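Local coordinates for beta-galactosidase (Bacillus circulans subsp. alkalophilus, PDB 3TTY), which hydrolyses terminal beta-D-galactose residues from beta-galactosides and binds galactose in a TIM-barrel active site, at residues S395-D404 and I439-L450. Numbering follows the deposited sequence.
Sequences SEAKVAVMYD and IQTDMISVEEDL
Three groups grip the hydroxyl of S395. OG donates to D442 OD1 at 2.7 Å, on the syn lone pair of the carboxylate, and accepts a nearly straight bond (177°) from Q440 NE2, which lies 3.1 Å from OG with the oxygen in its amide plane. Q440 OE1 accepts from the backbone N of E621, which helps fix the amide's turn. The third group, the backbone N of A397, closes an ST turn on the same OG. OG lies anti to the backbone N (chi1 166°), which turns the hydroxyl toward D442 and Q440; a serine hydroxyl can give one bond and accept two. Replacing this serine by an alanine is likely to leave the Q440 NE2 and A397 N donors without their shared acceptor, and D442 OD1 with one donor fewer, although R295 still pairs with it. The single methyl of A397 packs beside this network, CB 3.4 Å from D442 OD1.

Beyond this hydroxyl, strands 399-402 and 441-444 run parallel, with 441-444 outermost in the chain's mixed sheet; their connection carries helices 405-413 and 423-435, a beta-alpha-beta crossover within the trimerisation domain. V401 is bonded through N to D442 O and through O to I444 N, as parallel pairing requires. On its face, M443 bends at chi2 and chi3, bringing CE against Y403 CB and SD to 3.3 Å from V401 CG1, tight packing with V401 turned off a staggered position (chi1 32°). On the other face, M402 CG meets I444 CG1 at 3.7 Å, while its extended chain carries CE to L450 CD1. Past the last backbone bond, Y403 N to I444 O, one water donates to Y403 O and D404 OD2 and accepts from V446 N; D404 OD1 also caps the following helix at N407 N.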
loop_
_atom_site.group_PDB
_atom_site.type_symbol
_atom_site.label_atom_id
_atom_site.label_comp_id
_atom_site.label_asym_id
_atom_site.label_seq_id
_atom_site.Cartn_x
_atom_site.Cartn_y
_atom_site.Cartn_z
ATOM N N SER A 395 35.535 -11.856 -23.163
ATOM C CA SER A 395 34.801 -13.117 -23.147
ATOM C C SER A 395 34.869 -13.800 -24.505
ATOM O O SER A 395 34.811 -13.137 -25.543
ATOM C CB SER A 395 33.328 -12.891 -22.788
ATOM O OG SER A 395 32.566 -14.055 -23.081
ATOM N N GLU A 396 34.985 -15.126 -24.491
ATOM C CA GLU A 396 34.891 -15.923 -25.714
ATOM C C GLU A 396 33.741 -16.917 -25.619
ATOM O O GLU A 396 33.807 -18.028 -26.142
ATOM C CB GLU A 396 36.235 -16.598 -26.042
ATOM C CG GLU A 396 37.227 -15.589 -26.641
ATOM C CD GLU A 396 38.572 -16.177 -27.022
ATOM O OE1 GLU A 396 38.777 -17.404 -26.858
ATOM O OE2 GLU A 396 39.431 -15.393 -27.488
ATOM N N ALA A 397 32.680 -16.480 -24.945
ATOM C CA ALA A 397 31.450 -17.246 -24.805
ATOM C C ALA A 397 30.980 -17.812 -26.133
ATOM O O ALA A 397 31.134 -17.169 -27.178
ATOM C CB ALA A 397 30.355 -16.382 -24.196
ATOM N N LYS A 398 30.414 -19.018 -26.075
ATOM C CA LYS A 398 29.780 -19.653 -27.230
ATOM C C LYS A 398 28.288 -19.680 -26.992
ATOM O O LYS A 398 27.524 -20.111 -27.850
ATOM C CB LYS A 398 30.269 -21.097 -27.427
ATOM C CG LYS A 398 31.751 -21.251 -27.701
ATOM C CD LYS A 398 32.191 -20.448 -28.899
ATOM C CE LYS A 398 33.682 -20.648 -29.150
ATOM N NZ LYS A 398 34.044 -22.103 -29.279
ATOM N N VAL A 399 27.875 -19.239 -25.809
ATOM C CA VAL A 399 26.462 -19.189 -25.478
ATOM C C VAL A 399 26.063 -17.738 -25.181
ATOM O O VAL A 399 26.760 -17.039 -24.441
ATOM C CB VAL A 399 26.149 -20.096 -24.265
ATOM C CG1 VAL A 399 24.679 -20.002 -23.872
ATOM C CG2 VAL A 399 26.556 -21.541 -24.560
ATOM N N ALA A 400 24.952 -17.287 -25.763
ATOM C CA ALA A 400 24.457 -15.927 -25.539
ATOM C C ALA A 400 23.027 -15.938 -25.014
ATOM O O ALA A 400 22.238 -16.817 -25.366
ATOM C CB ALA A 400 24.532 -15.114 -26.804
ATOM N N VAL A 401 22.707 -14.964 -24.168
ATOM C CA VAL A 401 21.340 -14.757 -23.715
ATOM C C VAL A 401 20.913 -13.296 -23.884
ATOM O O VAL A 401 21.590 -12.357 -23.438
ATOM C CB VAL A 401 21.104 -15.262 -22.276
ATOM C CG1 VAL A 401 22.352 -15.114 -21.456
ATOM C CG2 VAL A 401 19.918 -14.546 -21.645
ATOM N N MET A 402 19.783 -13.138 -24.561
ATOM C CA MET A 402 19.306 -11.853 -25.023
ATOM C C MET A 402 18.443 -11.193 -23.971
ATOM O O MET A 402 17.693 -11.857 -23.255
ATOM C CB MET A 402 18.471 -12.032 -26.295
ATOM C CG MET A 402 19.265 -12.323 -27.545
ATOM S SD MET A 402 18.177 -12.681 -28.934
ATOM C CE MET A 402 19.336 -12.597 -30.291
ATOM N N TYR A 403 18.558 -9.874 -23.905
ATOM C CA TYR A 403 17.777 -9.050 -23.010
ATOM C C TYR A 403 17.512 -7.761 -23.787
ATOM O O TYR A 403 18.374 -7.290 -24.524
ATOM C CB TYR A 403 18.572 -8.753 -21.719
ATOM C CG TYR A 403 17.965 -7.636 -20.906
ATOM C CD1 TYR A 403 16.802 -7.842 -20.165
ATOM C CD2 TYR A 403 18.526 -6.368 -20.904
ATOM C CE1 TYR A 403 16.226 -6.821 -19.441
ATOM C CE2 TYR A 403 17.954 -5.335 -20.173
ATOM C CZ TYR A 403 16.802 -5.573 -19.448
ATOM O OH TYR A 403 16.225 -4.559 -18.728
ATOM N N ASP A 404 16.331 -7.187 -23.630
ATOM C CA ASP A 404 15.996 -5.971 -24.363
ATOM C C ASP A 404 15.088 -5.081 -23.545
ATOM O O ASP A 404 14.089 -5.559 -23.010
ATOM C CB ASP A 404 15.292 -6.318 -25.678
ATOM C CG ASP A 404 15.016 -5.088 -26.527
ATOM O OD1 ASP A 404 13.868 -4.619 -26.540
ATOM O OD2 ASP A 404 15.955 -4.575 -27.162
ATOM N N ILE A 439 29.284 -22.466 -17.646
ATOM C CA ILE A 439 29.270 -22.300 -19.093
ATOM C C ILE A 439 29.447 -20.824 -19.353
ATOM O O ILE A 439 28.633 -20.015 -18.914
ATOM C CB ILE A 439 27.933 -22.754 -19.732
ATOM C CG1 ILE A 439 27.563 -24.187 -19.320
ATOM C CG2 ILE A 439 28.002 -22.629 -21.249
ATOM C CD1 ILE A 439 28.303 -25.253 -20.091
ATOM N N GLN A 440 30.517 -20.469 -20.049
ATOM C CA GLN A 440 30.800 -19.074 -20.340
ATOM C C GLN A 440 29.684 -18.501 -21.207
ATOM O O GLN A 440 29.345 -19.064 -22.248
ATOM C CB GLN A 440 32.140 -18.954 -21.052
ATOM C CG GLN A 440 32.543 -17.526 -21.372
ATOM C CD GLN A 440 32.902 -16.717 -20.129
ATOM O OE1 GLN A 440 33.093 -17.271 -19.034
ATOM N NE2 GLN A 440 32.989 -15.395 -20.295
ATOM N N THR A 441 29.109 -17.386 -20.773
ATOM C CA THR A 441 27.942 -16.831 -21.441
ATOM C C THR A 441 28.011 -15.307 -21.528
ATOM O O THR A 441 28.543 -14.642 -20.634
ATOM C CB THR A 441 26.662 -17.206 -20.681
ATOM O OG1 THR A 441 26.742 -16.657 -19.367
ATOM C CG2 THR A 441 26.532 -18.699 -20.545
ATOM N N ASP A 442 27.483 -14.761 -22.617
ATOM C CA ASP A 442 27.349 -13.317 -22.782
ATOM C C ASP A 442 25.887 -12.923 -22.782
ATOM O O ASP A 442 25.078 -13.538 -23.481
ATOM C CB ASP A 442 27.904 -12.865 -24.129
ATOM C CG ASP A 442 29.381 -13.039 -24.236
ATOM O OD1 ASP A 442 30.046 -13.126 -23.179
ATOM O OD2 ASP A 442 29.869 -13.064 -25.385
ATOM N N MET A 443 25.562 -11.877 -22.026
ATOM C CA MET A 443 24.285 -11.197 -22.175
ATOM C C MET A 443 24.410 -10.295 -23.396
ATOM O O MET A 443 25.392 -9.564 -23.528
ATOM C CB MET A 443 23.974 -10.366 -20.930
ATOM C CG MET A 443 23.792 -11.188 -19.665
ATOM S SD MET A 443 22.382 -12.295 -19.776
ATOM C CE MET A 443 21.122 -11.148 -20.334
ATOM N N ILE A 444 23.436 -10.357 -24.300
ATOM C CA ILE A 444 23.543 -9.600 -25.548
ATOM C C ILE A 444 22.248 -8.892 -25.919
ATOM O O ILE A 444 21.181 -9.250 -25.433
ATOM C CB ILE A 444 23.949 -10.507 -26.733
ATOM C CG1 ILE A 444 22.869 -11.566 -27.001
ATOM C CG2 ILE A 444 25.310 -11.153 -26.478
ATOM C CD1 ILE A 444 22.968 -12.196 -28.390
ATOM N N SER A 445 22.350 -7.874 -26.770
ATOM C CA SER A 445 21.165 -7.231 -27.322
ATOM C C SER A 445 20.522 -8.134 -28.389
ATOM O O SER A 445 21.152 -9.076 -28.902
ATOM C CB SER A 445 21.514 -5.875 -27.928
ATOM O OG SER A 445 21.918 -6.012 -29.283
ATOM N N VAL A 446 19.266 -7.853 -28.710
ATOM C CA VAL A 446 18.594 -8.563 -29.773
ATOM C C VAL A 446 19.243 -8.268 -31.123
ATOM O O VAL A 446 18.937 -8.941 -32.105
ATOM C CB VAL A 446 17.087 -8.213 -29.839
ATOM C CG1 VAL A 446 16.373 -8.712 -28.609
ATOM C CG2 VAL A 446 16.881 -6.705 -30.033
ATOM N N GLU A 447 20.133 -7.270 -31.165
ATOM C CA GLU A 447 20.782 -6.829 -32.403
ATOM C C GLU A 447 22.216 -7.315 -32.577
ATOM O O GLU A 447 22.844 -7.030 -33.593
ATOM C CB GLU A 447 20.802 -5.308 -32.481
ATOM C CG GLU A 447 19.448 -4.699 -32.667
ATOM C CD GLU A 447 19.396 -3.254 -32.228
ATOM O OE1 GLU A 447 18.355 -2.854 -31.635
ATOM O OE2 GLU A 447 20.393 -2.526 -32.477
ATOM N N GLU A 448 22.746 -8.008 -31.581
ATOM C CA GLU A 448 24.138 -8.441 -31.616
ATOM C C GLU A 448 24.409 -9.386 -32.799
ATOM O O GLU A 448 23.552 -10.176 -33.185
ATOM C CB GLU A 448 24.501 -9.135 -30.296
ATOM C CG GLU A 448 25.971 -9.491 -30.169
ATOM C CD GLU A 448 26.862 -8.274 -30.287
ATOM O OE1 GLU A 448 26.716 -7.351 -29.463
ATOM O OE2 GLU A 448 27.700 -8.230 -31.217
ATOM N N ASP A 449 25.605 -9.287 -33.370
ATOM C CA ASP A 449 26.063 -10.229 -34.381
ATOM C C ASP A 449 26.055 -11.639 -33.779
ATOM O O ASP A 449 26.770 -11.913 -32.826
ATOM C CB ASP A 449 27.471 -9.842 -34.849
ATOM C CG ASP A 449 28.182 -10.973 -35.581
ATOM O OD1 ASP A 449 27.507 -11.783 -36.258
ATOM O OD2 ASP A 449 29.427 -11.053 -35.468
ATOM N N LEU A 450 25.230 -12.521 -34.326
ATOM C CA LEU A 450 24.997 -13.823 -33.718
ATOM C C LEU A 450 26.031 -14.855 -34.159
ATOM O O LEU A 450 26.067 -15.969 -33.639
ATOM C CB LEU A 450 23.592 -14.309 -34.077
ATOM C CG LEU A 450 22.450 -14.144 -33.072
ATOM C CD1 LEU A 450 22.722 -13.027 -32.079
ATOM C CD2 LEU A 450 21.096 -13.949 -33.774
HETATM O O HOH W 1 30.536 -20.703 -23.979
HETATM O O HOH W 2 18.319 -5.737 -27.001
#